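Long-range contacts in hydrogen peroxide-inducible genes activator (Corynebacterium glutamicum, PDB 6G1D), which senses hydrogen peroxide and, as a LysR-type transcription factor, probably controls genes that respond to this oxidant: residues P168-F174 and A278-L284; G163-I167 and G283-S288; P112-P116 and S256-E261; S117-V122 and I302-A306. The protein carries 1 engineered substitution. One frame throughout, in Å; residues are numbered along the deposited sequence. Where two conformers were deposited one is given.

Contact 1: residues P168-F174 and A278-L284; sequences PLYDEDF and ANRRIGL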
loop_
_atom_site.group_PDB
_atom_site.type_symbol
_atom_site.label_atom_id
_atom_site.label_comp_id
_atom_site.label_asym_id
_atom_site.label_seq_id
_atom_site.Cartn_x
_atom_site.Cartn_y
_atom_site.Cartn_z
ATOM N N PRO B 168 32.040 -10.007 -4.704
ATOM C CA PRO B 168 32.174 -8.866 -5.613
ATOM C C PRO B 168 32.142 -9.342 -7.063
ATOM O O PRO B 168 32.794 -10.365 -7.394
ATOM C CB PRO B 168 33.585 -8.307 -5.296
ATOM C CG PRO B 168 34.052 -8.986 -4.064
ATOM C CD PRO B 168 33.263 -10.225 -3.906
ATOM N N LEU B 169 31.380 -8.660 -7.906
ATOM C CA LEU B 169 31.270 -9.069 -9.323
ATOM C C LEU B 169 32.062 -8.138 -10.219
ATOM O O LEU B 169 32.984 -8.573 -10.903
ATOM C CB LEU B 169 29.818 -9.142 -9.761
ATOM C CG LEU B 169 28.939 -10.132 -8.967
ATOM C CD1 LEU B 169 27.514 -10.044 -9.424
ATOM C CD2 LEU B 169 29.465 -11.546 -9.165
ATOM N N TYR B 170 31.711 -6.858 -10.200
ATOM C CA TYR B 170 32.364 -5.859 -11.049
ATOM C C TYR B 170 32.045 -4.434 -10.580
ATOM O O TYR B 170 31.083 -4.228 -9.840
ATOM C CB TYR B 170 31.908 -6.036 -12.499
ATOM C CG TYR B 170 30.402 -6.099 -12.663
ATOM C CD1 TYR B 170 29.628 -4.956 -12.764
ATOM C CD2 TYR B 170 29.743 -7.324 -12.713
ATOM C CE1 TYR B 170 28.265 -5.019 -12.910
ATOM C CE2 TYR B 170 28.364 -7.389 -12.851
ATOM C CZ TYR B 170 27.635 -6.240 -12.960
ATOM O OH TYR B 170 26.287 -6.343 -13.105
ATOM N N ASP B 171 32.858 -3.487 -11.033
ATOM C CA ASP B 171 32.555 -2.057 -10.977
ATOM C C ASP B 171 31.942 -1.602 -12.312
ATOM O O ASP B 171 32.516 -1.843 -13.381
ATOM C CB ASP B 171 33.831 -1.266 -10.707
ATOM C CG ASP B 171 34.335 -1.453 -9.320
ATOM O OD1 ASP B 171 33.519 -1.581 -8.396
ATOM O OD2 ASP B 171 35.567 -1.444 -9.115
ATOM N N GLU B 172 30.768 -0.999 -12.240
ATOM C CA GLU B 172 30.052 -0.559 -13.433
ATOM C C GLU B 172 30.076 0.954 -13.466
ATOM O O GLU B 172 29.572 1.604 -12.525
ATOM C CB GLU B 172 28.612 -1.026 -13.397
ATOM C CG GLU B 172 27.763 -0.534 -14.546
ATOM C CD GLU B 172 26.408 -1.198 -14.612
ATOM O OE1 GLU B 172 25.929 -1.699 -13.554
ATOM O OE2 GLU B 172 25.818 -1.200 -15.733
ATOM N N ASP B 173 30.608 1.515 -14.545
ATOM C CA ASP B 173 30.683 2.967 -14.677
ATOM C C ASP B 173 29.302 3.574 -14.873
ATOM O O ASP B 173 28.406 2.917 -15.381
ATOM C CB ASP B 173 31.602 3.359 -15.841
ATOM C CG ASP B 173 33.081 3.142 -15.524
ATOM O OD1 ASP B 173 33.531 3.397 -14.361
ATOM O OD2 ASP B 173 33.813 2.732 -16.448
ATOM N N PHE B 174 29.141 4.818 -14.437
ATOM C CA PHE B 174 28.018 5.638 -14.876
ATOM C C PHE B 174 28.383 6.423 -16.157
ATOM O O PHE B 174 29.537 6.532 -16.531
ATOM C CB PHE B 174 27.618 6.650 -13.813
ATOM C CG PHE B 174 27.270 6.032 -12.490
ATOM C CD1 PHE B 174 26.346 5.013 -12.420
ATOM C CD2 PHE B 174 27.853 6.490 -11.316
ATOM C CE1 PHE B 174 26.024 4.432 -11.207
ATOM C CE2 PHE B 174 27.534 5.934 -10.109
ATOM C CZ PHE B 174 26.619 4.901 -10.055
ATOM N N ALA B 278 33.474 7.375 -11.096
ATOM C CA ALA B 278 32.032 7.492 -11.037
ATOM C C ALA B 278 31.444 6.160 -11.460
ATOM O O ALA B 278 31.188 5.922 -12.665
ATOM C CB ALA B 278 31.569 8.644 -11.962
ATOM N N ASN B 279 31.262 5.286 -10.483
ATOM C CA ASN B 279 30.837 3.914 -10.757
ATOM C C ASN B 279 30.059 3.328 -9.554
ATOM O O ASN B 279 29.942 3.981 -8.532
ATOM C CB ASN B 279 32.080 3.062 -11.162
ATOM C CG ASN B 279 33.072 2.884 -10.037
ATOM O OD1 ASN B 279 32.788 3.144 -8.886
ATOM N ND2 ASN B 279 34.258 2.430 -10.386
ATOM N N ARG B 280 29.525 2.124 -9.698
ATOM C CA ARG B 280 28.950 1.383 -8.554
ATOM C C ARG B 280 29.569 0.005 -8.536
ATOM O O ARG B 280 29.936 -0.523 -9.601
ATOM C CB ARG B 280 27.448 1.281 -8.673
ATOM C CG ARG B 280 26.966 0.526 -9.892
ATOM C CD ARG B 280 25.483 0.494 -9.938
ATOM N NE ARG B 280 24.990 -0.216 -11.103
ATOM C CZ ARG B 280 23.702 -0.372 -11.373
ATOM N NH1 ARG B 280 22.772 0.133 -10.556
ATOM N NH2 ARG B 280 23.338 -1.034 -12.453
ATOM N N ARG B 281 29.724 -0.561 -7.341
ATOM C CA ARG B 281 30.227 -1.924 -7.194
ATOM C C ARG B 281 29.042 -2.853 -7.047
ATOM O O ARG B 281 28.264 -2.716 -6.093
ATOM C CB ARG B 281 31.191 -2.040 -6.009
ATOM C CG ARG B 281 31.696 -3.465 -5.792
ATOM C CD ARG B 281 33.051 -3.479 -5.133
ATOM N NE ARG B 281 34.137 -3.260 -6.097
ATOM C CZ ARG B 281 35.393 -2.954 -5.762
ATOM N NH1 ARG B 281 35.742 -2.710 -4.508
ATOM N NH2 ARG B 281 36.295 -2.804 -6.734
ATOM N N ILE B 282 28.901 -3.774 -7.989
ATOM C CA ILE B 282 27.846 -4.762 -7.984
ATOM C C ILE B 282 28.406 -6.067 -7.440
ATOM O O ILE B 282 29.581 -6.418 -7.674
ATOM C CB ILE B 282 27.291 -4.975 -9.403
ATOM C CG1 ILE B 282 26.635 -3.709 -9.902
ATOM C CG2 ILE B 282 26.257 -6.095 -9.430
ATOM C CD1 ILE B 282 25.418 -3.237 -9.092
ATOM N N GLY B 283 27.563 -6.754 -6.686
ATOM C CA GLY B 283 27.947 -7.975 -5.987
ATOM C C GLY B 283 26.782 -8.938 -5.853
ATOM O O GLY B 283 25.597 -8.569 -6.033
ATOM N N LEU B 284 27.120 -10.169 -5.501
ATOM C CA LEU B 284 26.138 -11.205 -5.279
ATOM C C LEU B 284 26.078 -11.444 -3.769
ATOM O O LEU B 284 27.103 -11.690 -3.142
ATOM C CB LEU B 284 26.549 -12.476 -6.040
ATOM C CG LEU B 284 25.462 -13.509 -6.159
ATOM C CD1 LEU B 284 24.232 -12.966 -6.884
ATOM C CD2 LEU B 284 25.983 -14.745 -6.902
HETATM O O HOH W 1 33.423 0.911 -6.929
HETATM O O HOH W 2 34.617 5.547 -13.090
HETATM O O HOH W 3 35.092 1.873 -13.007
HETATM O O HOH W 4 31.792 7.132 -15.158
#

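Contact 2: residues G163-I167 and G283-S288; sequences GMKEI and GLVYRS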
loop_
_atom_site.group_PDB
_atom_site.type_symbol
_atom_site.label_atom_id
_atom_site.label_comp_id
_atom_site.label_asym_id
_atom_site.label_seq_id
_atom_site.Cartn_x
_atom_site.Cartn_y
_atom_site.Cartn_z
ATOM N N GLY B 163 23.989 -10.836 8.456
ATOM C CA GLY B 163 24.130 -12.303 8.269
ATOM C C GLY B 163 24.606 -12.776 6.884
ATOM O O GLY B 163 24.219 -13.869 6.480
ATOM N N MET B 164 25.111 -11.878 6.047
ATOM C CA MET B 164 25.248 -12.137 4.613
ATOM C C MET B 164 26.702 -12.271 4.199
ATOM O O MET B 164 27.572 -11.689 4.817
ATOM C CB MET B 164 24.594 -11.005 3.811
ATOM C CG MET B 164 23.126 -10.776 4.112
ATOM S SD MET B 164 22.086 -12.199 3.921
ATOM C CE MET B 164 20.493 -11.456 4.269
ATOM N N LYS B 165 26.958 -13.074 3.166
ATOM C CA LYS B 165 28.243 -13.046 2.460
ATOM C C LYS B 165 28.055 -12.289 1.146
ATOM O O LYS B 165 26.982 -12.295 0.572
ATOM C CB LYS B 165 28.778 -14.445 2.161
ATOM C CG LYS B 165 29.219 -15.237 3.391
ATOM C CD LYS B 165 30.211 -16.339 3.074
ATOM C CE LYS B 165 30.015 -17.612 3.918
ATOM N NZ LYS B 165 30.398 -18.813 3.115
ATOM N N GLU B 166 29.132 -11.688 0.666
ATOM C CA GLU B 166 29.137 -10.882 -0.536
ATOM C C GLU B 166 30.212 -11.392 -1.487
ATOM O O GLU B 166 31.364 -11.564 -1.071
ATOM C CB GLU B 166 29.469 -9.440 -0.162
ATOM C CG GLU B 166 28.477 -8.821 0.805
ATOM C CD GLU B 166 28.768 -7.396 1.168
ATOM O OE1 GLU B 166 29.912 -6.934 0.983
ATOM O OE2 GLU B 166 27.827 -6.743 1.634
ATOM N N ILE B 167 29.842 -11.630 -2.742
ATOM C CA ILE B 167 30.811 -11.949 -3.784
ATOM C C ILE B 167 30.897 -10.716 -4.694
ATOM O O ILE B 167 29.913 -10.410 -5.358
ATOM C CB ILE B 167 30.400 -13.172 -4.635
ATOM C CG1 ILE B 167 30.153 -14.397 -3.762
ATOM C CG2 ILE B 167 31.529 -13.512 -5.605
ATOM C CD1 ILE B 167 29.505 -15.556 -4.502
ATOM N N GLY B 283 27.563 -6.754 -6.686
ATOM C CA GLY B 283 27.947 -7.975 -5.987
ATOM C C GLY B 283 26.782 -8.938 -5.853
ATOM O O GLY B 283 25.597 -8.569 -6.033
ATOM N N LEU B 284 27.120 -10.169 -5.501
ATOM C CA LEU B 284 26.138 -11.205 -5.279
ATOM C C LEU B 284 26.078 -11.444 -3.769
ATOM O O LEU B 284 27.103 -11.690 -3.142
ATOM C CB LEU B 284 26.549 -12.476 -6.040
ATOM C CG LEU B 284 25.462 -13.509 -6.159
ATOM C CD1 LEU B 284 24.232 -12.966 -6.884
ATOM C CD2 LEU B 284 25.983 -14.745 -6.902
ATOM N N VAL B 285 24.898 -11.320 -3.197
ATOM C CA VAL B 285 24.729 -11.400 -1.749
ATOM C C VAL B 285 23.923 -12.655 -1.433
ATOM O O VAL B 285 22.921 -12.931 -2.111
ATOM C CB VAL B 285 24.023 -10.122 -1.205
ATOM C CG1 VAL B 285 23.883 -10.177 0.309
ATOM C CG2 VAL B 285 24.808 -8.892 -1.569
ATOM N N TYR B 286 24.358 -13.398 -0.408
ATOM C CA TYR B 286 23.614 -14.556 0.091
ATOM C C TYR B 286 23.801 -14.811 1.595
ATOM O O TYR B 286 24.688 -14.245 2.216
ATOM C CB TYR B 286 24.016 -15.787 -0.696
ATOM C CG TYR B 286 25.453 -16.246 -0.502
ATOM C CD1 TYR B 286 26.460 -15.817 -1.343
ATOM C CD2 TYR B 286 25.782 -17.163 0.479
ATOM C CE1 TYR B 286 27.769 -16.231 -1.177
ATOM C CE2 TYR B 286 27.074 -17.624 0.634
ATOM C CZ TYR B 286 28.066 -17.156 -0.192
ATOM O OH TYR B 286 29.348 -17.608 0.008
ATOM N N ARG B 287 22.954 -15.664 2.168
ATOM C CA ARG B 287 22.996 -15.961 3.622
ATOM C C ARG B 287 24.280 -16.698 3.965
ATOM O O ARG B 287 24.588 -17.700 3.329
ATOM C CB ARG B 287 21.839 -16.843 4.042
ATOM C CG ARG B 287 20.474 -16.192 3.938
ATOM C CD ARG B 287 19.374 -17.177 4.355
ATOM N NE ARG B 287 19.237 -18.324 3.464
ATOM C CZ ARG B 287 18.681 -18.306 2.241
ATOM N NH1 ARG B 287 18.143 -17.174 1.739
ATOM N NH2 ARG B 287 18.637 -19.430 1.522
ATOM N N SER B 288 25.041 -16.211 4.947
ATOM C CA SER B 288 26.309 -16.852 5.313
ATOM C C SER B 288 26.126 -18.268 5.895
ATOM O O SER B 288 27.059 -19.063 5.898
ATOM C CB SER B 288 27.107 -15.951 6.276
ATOM O OG SER B 288 26.354 -15.686 7.447
#

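Contact 3: residues P112-P116 and S256-E261; sequences PYILP and SAIPWE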
loop_
_atom_site.group_PDB
_atom_site.type_symbol
_atom_site.label_atom_id
_atom_site.label_comp_id
_atom_site.label_asym_id
_atom_site.label_seq_id
_atom_site.Cartn_x
_atom_site.Cartn_y
_atom_site.Cartn_z
ATOM N N PRO B 112 16.986 -5.457 -15.947
ATOM C CA PRO B 112 16.637 -5.554 -17.351
ATOM C C PRO B 112 17.859 -5.582 -18.272
ATOM O O PRO B 112 17.746 -6.064 -19.382
ATOM C CB PRO B 112 15.760 -4.322 -17.570
ATOM C CG PRO B 112 16.166 -3.368 -16.468
ATOM C CD PRO B 112 16.459 -4.232 -15.312
ATOM N N TYR B 113 19.008 -5.116 -17.801
ATOM C CA TYR B 113 20.195 -4.929 -18.615
ATOM C C TYR B 113 21.142 -6.115 -18.528
ATOM O O TYR B 113 21.877 -6.399 -19.481
ATOM C CB TYR B 113 20.888 -3.630 -18.223
ATOM C CG TYR B 113 19.913 -2.499 -18.031
ATOM C CD1 TYR B 113 19.913 -1.777 -16.870
ATOM C CD2 TYR B 113 18.954 -2.185 -18.991
ATOM C CE1 TYR B 113 18.978 -0.757 -16.651
ATOM C CE2 TYR B 113 18.049 -1.163 -18.798
ATOM C CZ TYR B 113 18.067 -0.469 -17.592
ATOM O OH TYR B 113 17.179 0.545 -17.332
ATOM N N ILE B 114 21.103 -6.836 -17.409
ATOM C CA ILE B 114 21.914 -8.032 -17.231
ATOM C C ILE B 114 21.151 -9.307 -17.671
ATOM O O ILE B 114 21.782 -10.304 -18.090
ATOM C CB ILE B 114 22.436 -8.139 -15.780
ATOM C CG1 ILE B 114 23.690 -9.049 -15.692
ATOM C CG2 ILE B 114 21.350 -8.561 -14.814
ATOM C CD1 ILE B 114 24.973 -8.410 -16.237
ATOM N N LEU B 115 19.816 -9.291 -17.597
ATOM C CA LEU B 115 19.034 -10.509 -17.820
ATOM C C LEU B 115 19.221 -11.156 -19.197
ATOM O O LEU B 115 19.312 -12.365 -19.275
ATOM C CB LEU B 115 17.540 -10.288 -17.594
ATOM C CG LEU B 115 17.088 -10.317 -16.135
ATOM C CD1 LEU B 115 15.645 -9.814 -16.031
ATOM C CD2 LEU B 115 17.269 -11.627 -15.451
ATOM N N PRO B 116 19.246 -10.361 -20.286
ATOM C CA PRO B 116 19.314 -11.086 -21.565
ATOM C C PRO B 116 20.505 -12.016 -21.668
ATOM O O PRO B 116 20.320 -13.178 -22.030
ATOM C CB PRO B 116 19.344 -9.981 -22.625
ATOM C CG PRO B 116 18.627 -8.847 -21.950
ATOM C CD PRO B 116 19.031 -8.917 -20.486
ATOM N N SER B 256 25.456 -0.357 -18.499
ATOM C CA SER B 256 24.657 -1.486 -19.020
ATOM C C SER B 256 23.295 -1.046 -19.492
ATOM O O SER B 256 22.711 -1.708 -20.328
ATOM C CB SER B 256 24.512 -2.628 -17.998
ATOM O OG SER B 256 23.753 -2.206 -16.870
ATOM N N ALA B 257 22.770 0.069 -18.974
ATOM C CA ALA B 257 21.500 0.602 -19.452
ATOM C C ALA B 257 21.533 1.223 -20.875
ATOM O O ALA B 257 20.472 1.411 -21.496
ATOM C CB ALA B 257 20.928 1.619 -18.478
ATOM N N ILE B 258 22.709 1.574 -21.360
ATOM C CA ILE B 258 22.833 2.369 -22.600
ATOM C C ILE B 258 21.996 1.856 -23.760
ATOM O O ILE B 258 21.188 2.603 -24.302
ATOM C CB ILE B 258 24.313 2.608 -22.945
ATOM C CG1 ILE B 258 24.903 3.645 -21.974
ATOM C CG2 ILE B 258 24.499 3.110 -24.377
ATOM C CD1 ILE B 258 26.408 3.697 -21.965
ATOM N N PRO B 259 22.130 0.565 -24.128
ATOM C CA PRO B 259 21.402 0.156 -25.335
ATOM C C PRO B 259 19.905 0.152 -25.165
ATOM O O PRO B 259 19.189 0.150 -26.146
ATOM C CB PRO B 259 21.887 -1.279 -25.596
ATOM C CG PRO B 259 23.098 -1.454 -24.771
ATOM C CD PRO B 259 23.010 -0.498 -23.610
ATOM N N TRP B 260 19.433 0.095 -23.925
ATOM C CA TRP B 260 18.005 -0.073 -23.636
ATOM C C TRP B 260 17.280 1.224 -23.358
ATOM O O TRP B 260 16.091 1.281 -23.517
ATOM C CB TRP B 260 17.847 -1.026 -22.433
ATOM C CG TRP B 260 18.454 -2.348 -22.718
ATOM C CD1 TRP B 260 19.667 -2.773 -22.339
ATOM C CD2 TRP B 260 17.903 -3.372 -23.550
ATOM N NE1 TRP B 260 19.911 -4.051 -22.835
ATOM C CE2 TRP B 260 18.810 -4.447 -23.541
ATOM C CE3 TRP B 260 16.701 -3.506 -24.236
ATOM C CZ2 TRP B 260 18.600 -5.606 -24.282
ATOM C CZ3 TRP B 260 16.470 -4.689 -24.951
ATOM C CH2 TRP B 260 17.431 -5.715 -24.980
ATOM N N GLU B 261 18.022 2.229 -22.900
ATOM C CA GLU B 261 17.448 3.487 -22.439
ATOM C C GLU B 261 17.940 4.724 -23.193
ATOM O O GLU B 261 17.192 5.692 -23.287
ATOM C CB GLU B 261 17.773 3.683 -20.936
ATOM C CG GLU B 261 17.393 2.553 -19.984
ATOM C CD GLU B 261 15.887 2.261 -19.838
ATOM O OE1 GLU B 261 15.071 2.999 -20.428
ATOM O OE2 GLU B 261 15.512 1.268 -19.114
HETATM O O HOH W 5 22.290 -5.455 -21.924
#

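Contact 4: residues S117-V122 and I302-A306; sequences SMLSIV and ILQRA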
loop_
_atom_site.group_PDB
_atom_site.type_symbol
_atom_site.label_atom_id
_atom_site.label_comp_id
_atom_site.label_asym_id
_atom_site.label_seq_id
_atom_site.Cartn_x
_atom_site.Cartn_y
_atom_site.Cartn_z
ATOM N N SER B 117 21.691 -11.530 -21.316
ATOM C CA SER B 117 22.917 -12.341 -21.403
ATOM C C SER B 117 22.943 -13.408 -20.336
ATOM O O SER B 117 23.328 -14.550 -20.610
ATOM C CB SER B 117 24.198 -11.501 -21.328
ATOM O OG SER B 117 24.273 -10.575 -22.377
ATOM N N MET B 118 22.558 -13.068 -19.104
ATOM C CA MET B 118 22.572 -14.085 -18.069
ATOM C C MET B 118 21.681 -15.255 -18.440
ATOM O O MET B 118 22.093 -16.421 -18.271
ATOM C CB MET B 118 22.180 -13.524 -16.725
ATOM C CG MET B 118 22.129 -14.562 -15.611
ATOM S SD MET B 118 20.442 -14.914 -15.106
ATOM C CE MET B 118 20.300 -13.511 -13.998
ATOM N N LEU B 119 20.468 -14.959 -18.888
ATOM C CA LEU B 119 19.501 -15.999 -19.236
ATOM C C LEU B 119 19.926 -16.841 -20.444
ATOM O O LEU B 119 19.651 -18.019 -20.491
ATOM C CB LEU B 119 18.104 -15.416 -19.471
ATOM C CG LEU B 119 17.428 -14.863 -18.192
ATOM C CD1 LEU B 119 16.160 -14.124 -18.499
ATOM C CD2 LEU B 119 17.093 -15.978 -17.266
ATOM N N SER B 120 20.590 -16.232 -21.408
ATOM C CA SER B 120 21.071 -16.947 -22.588
ATOM C C SER B 120 22.231 -17.905 -22.233
ATOM O O SER B 120 22.254 -19.036 -22.708
ATOM C CB SER B 120 21.494 -15.950 -23.692
ATOM O OG SER B 120 22.024 -16.644 -24.788
ATOM N N ILE B 121 23.160 -17.464 -21.385
ATOM C CA ILE B 121 24.228 -18.322 -20.887
ATOM C C ILE B 121 23.681 -19.525 -20.117
ATOM O O ILE B 121 24.122 -20.665 -20.285
ATOM C CB ILE B 121 25.182 -17.546 -19.960
ATOM C CG1 ILE B 121 26.014 -16.577 -20.801
ATOM C CG2 ILE B 121 26.113 -18.488 -19.202
ATOM C CD1 ILE B 121 26.769 -15.566 -19.989
ATOM N N VAL B 122 22.724 -19.253 -19.251
ATOM C CA VAL B 122 22.092 -20.271 -18.442
ATOM C C VAL B 122 21.355 -21.260 -19.326
ATOM O O VAL B 122 21.471 -22.447 -19.126
ATOM C CB VAL B 122 21.145 -19.619 -17.391
ATOM C CG1 VAL B 122 20.040 -20.559 -16.914
ATOM C CG2 VAL B 122 21.997 -19.072 -16.247
ATOM N N ILE B 302 28.963 -16.453 -14.110
ATOM C CA ILE B 302 27.971 -16.207 -15.142
ATOM C C ILE B 302 27.600 -14.741 -15.207
ATOM O O ILE B 302 27.540 -14.153 -16.287
ATOM C CB ILE B 302 26.690 -17.060 -14.941
ATOM C CG1 ILE B 302 27.015 -18.544 -15.084
ATOM C CG2 ILE B 302 25.604 -16.678 -15.946
ATOM C CD1 ILE B 302 25.870 -19.474 -14.761
ATOM N N LEU B 303 27.346 -14.152 -14.051
ATOM C CA LEU B 303 27.016 -12.739 -13.979
ATOM C C LEU B 303 28.181 -11.848 -14.448
ATOM O O LEU B 303 27.924 -10.840 -15.085
ATOM C CB LEU B 303 26.554 -12.353 -12.574
ATOM C CG LEU B 303 25.240 -12.999 -12.143
ATOM C CD1 LEU B 303 24.967 -12.702 -10.660
ATOM C CD2 LEU B 303 24.092 -12.514 -13.016
ATOM N N GLN B 304 29.424 -12.196 -14.124
ATOM C CA GLN B 304 30.560 -11.428 -14.616
ATOM C C GLN B 304 30.678 -11.497 -16.135
ATOM O O GLN B 304 30.995 -10.469 -16.800
ATOM C CB GLN B 304 31.850 -11.885 -13.971
ATOM C CG GLN B 304 31.906 -11.563 -12.461
ATOM C CD GLN B 304 33.124 -12.188 -11.821
ATOM O OE1 GLN B 304 33.438 -13.373 -12.066
ATOM N NE2 GLN B 304 33.836 -11.401 -11.035
ATOM N N ARG B 305 30.394 -12.681 -16.700
ATOM C CA ARG B 305 30.390 -12.828 -18.149
ATOM C C ARG B 305 29.227 -12.061 -18.779
ATOM O O ARG B 305 29.404 -11.385 -19.790
ATOM C CB ARG B 305 30.372 -14.317 -18.566
ATOM C CG ARG B 305 31.636 -15.082 -18.233
ATOM C CD ARG B 305 31.443 -16.589 -18.371
ATOM N NE ARG B 305 30.874 -16.939 -19.679
ATOM C CZ ARG B 305 30.193 -18.056 -19.950
ATOM N NH1 ARG B 305 29.966 -18.993 -19.020
ATOM N NH2 ARG B 305 29.710 -18.252 -21.174
ATOM N N ALA B 306 28.053 -12.163 -18.184
ATOM C CA ALA B 306 26.884 -11.418 -18.655
ATOM C C ALA B 306 27.103 -9.922 -18.692
ATOM O O ALA B 306 26.697 -9.256 -19.637
ATOM C CB ALA B 306 25.645 -11.745 -17.790
#

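Contact 1: residues P168-F174 and A278-L284
Arg280 runs out alongside Glu172, pointing the same way, and closes two nitrogens on a single carboxylate oxygen: Arg280 NH2 stands 2.9 Å and Arg280 NE 3.0 Å from Glu172 OE1. That oxygen lies in the guanidinium plane, yet both donors reach it from one face of the carboxylate, well above its plane. The straight chain from CG to NE of Arg280 gives it the length for this. Each partner is also held at its far end, Glu172 OE2 by Ser256 OG and Arg280 NH1 by Thr109 OG1. Ile282 CD1 lies over one face of the guanidinium, toward its rim.

Ile282 also serves Tyr170. Its CB sits 3.6 Å above the plane of the Tyr170 ring, offset toward the rim, in a CH-pi contact. Tyr170 CG lies between its own backbone N and carbonyl carbon (chi1 51°), which folds the ring over the neighbouring strand; Phe307 stacks on this ring. The backbone ladder is antiparallel with a classic bulge, since Leu169 N and, more weakly, Tyr170 N share Ile282 O. The two long strands, 164-179 and 267-287, match the crossover strands that join the two subdomains of a LysR regulatory domain.

On the other face Asp171 and Arg281 form a salt bridge, OD2 to NH2 at 2.8 Å, with their planes 18° apart but bent, weak hydrogen bonds. A water links Asp171 OD1 to Asn279 OD1. At the far end Phe174 N bonds to Ala278 O at 2.9 Å, and the Phe174 ring takes Asn279 CA over one face.

Contact 2: residues G163-I167 and G283-S288
Lys165 drapes its aliphatic chain across the Tyr286 ring. Lys165 CB lies 3.7 Å above the ring plane, toward the rim, and the first two torsions carry Lys165 CD to 3.4 Å from Tyr286 OH; bends farther out place NZ, whose bond to that hydroxyl is weak. The ring can receive the lysine because Tyr286 CG stands between its backbone N and carbonyl carbon (chi1 66°), turning the ring back over the partner strand. Ile167 comes from another direction, at the ring's edge, with its CD1 3.8 Å from Tyr286 CE1. Met164 heads away from the partner strand, yet its CB touches Val285 CG1 at 3.7 Å, and a bend at chi2 (-56°) swings its SD against Arg287 CA.

Beneath the side chains runs regular antiparallel pairing, with Lys165 and Tyr286 bonded both ways and Ile167 and Leu284 likewise. A nearly straight bond from Ser288 N to Gly163 O, 2.9 Å long, closes the open end of the ladder.

Strand 152-156 pairs with the far edge of 283-288 through Gly283 and Val285. Helix 293-316 packs on Ile167, Leu284 and Tyr286, its Phe296 meeting Tyr286 edge-to-face, while Leu145 of helix 138-147 covers Met164 and Val285.

Contact 3: residues P112-P116 and S256-E261
Tyr113 lays its ring flat over the backbone of Ala257, whose CA sits 3.6 Å above the ring plane over its centre. Pro112 CG covers the opposite face, also centrally, so the tyrosine is clamped. At the ring's edge the hydroxyl gives a short hydrogen bond, Tyr113 OH to Glu261 OE2 at 2.5 Å, reaching that oxygen on its anti side with ring and carboxylate almost perpendicular. Glu261 bends at chi2 (-65°) to bring the carboxylate there, and its other oxygen is taken by Arg264 and Thr238.

Trp260 and Tyr113 lie alongside with ends reversed, their planes 31° apart, and Trp260 CD1 comes to 3.5 Å from Tyr113 CD2. A water in the plane of the indole accepts from Trp260 NE1 and donates to Tyr113 O. Trp260 N and Glu261 N both bond to Ala257 O, so one tight turn sets Ala257, Trp260 and Glu261 round the tyrosine, with Ser256 O and OG beside Tyr113 CB.

The contact joins the first turns of helix 111-125 to the short helix 258-261 within the regulatory domain. Helix 237-245 touches Tyr113 and Glu261, helix 293-316 packs on Ile114 and Trp260, and Gln242 of the second subunit reaches Pro112, Pro116 and Trp260.

Contact 4: residues S117-V122 and I302-A306
The guanidinium of Arg305 has Ile121 over one face, with Ile121 CD1 4.0 Å above its plane and offset toward the rim, while Ile121 CG2 comes to 3.9 Å from Arg305 NH1. A bend at chi3 (52°) folds the arginine back across the isoleucine, and a salt bridge from NH1 to Glu125, farther along the same helix as Ile121, holds the group there.

No hydrogen bond crosses between the segments, and the rest is mainly aliphatic packing. Ile121 and Ile302 overlap antiparallel and meet through their CG2 methyls at 3.8 Å. Met118, with CG anti to the backbone N (chi1 178°), runs beside Leu303, its CG 3.8 Å from Leu303 CD2. Ala306 is where the chains come nearest: its small side chain lets Ala306 CB approach Met118 N to 3.6 Å and Ser117 CB to 3.8 Å. The axes of segments 117-122 and 302-306 come within 8.8 Å, their directions 125° apart.

Helix 111-125 is thus held against helix 293-316, the long helix that follows strand 267-287. Strand 129-135 packs beside Leu119 and Val122, Leu98 and Tyr126 close over Ile302, and Leu119, which points away from 302-306, meets Ala246 of the second subunit.

Contacts 1 and 2 are successive parts of one ladder, strand 164-179 against 267-287, and share Gly283 and Leu284; both are only partly buried. Contacts 3 and 4 are buried and both use helix 111-125. The chemistry follows: the ladder rests on backbone bonds, with one buried salt bridge and one more exposed in contact 1 and a lysine over a tyrosine ring in contact 2; contact 3 rests on one clamped ring and a buried carboxylate, contact 4 on aliphatic packing. Helix 293-316 connects them. Leu303 touches both Leu169 and Leu284, Gln304 NE2 probably bonds to Leu169 O, and Ala306 meets Ile114. The Glu172-Ser256 bond joins contacts 1 and 3, whereas contacts 2 and 3 do not touch.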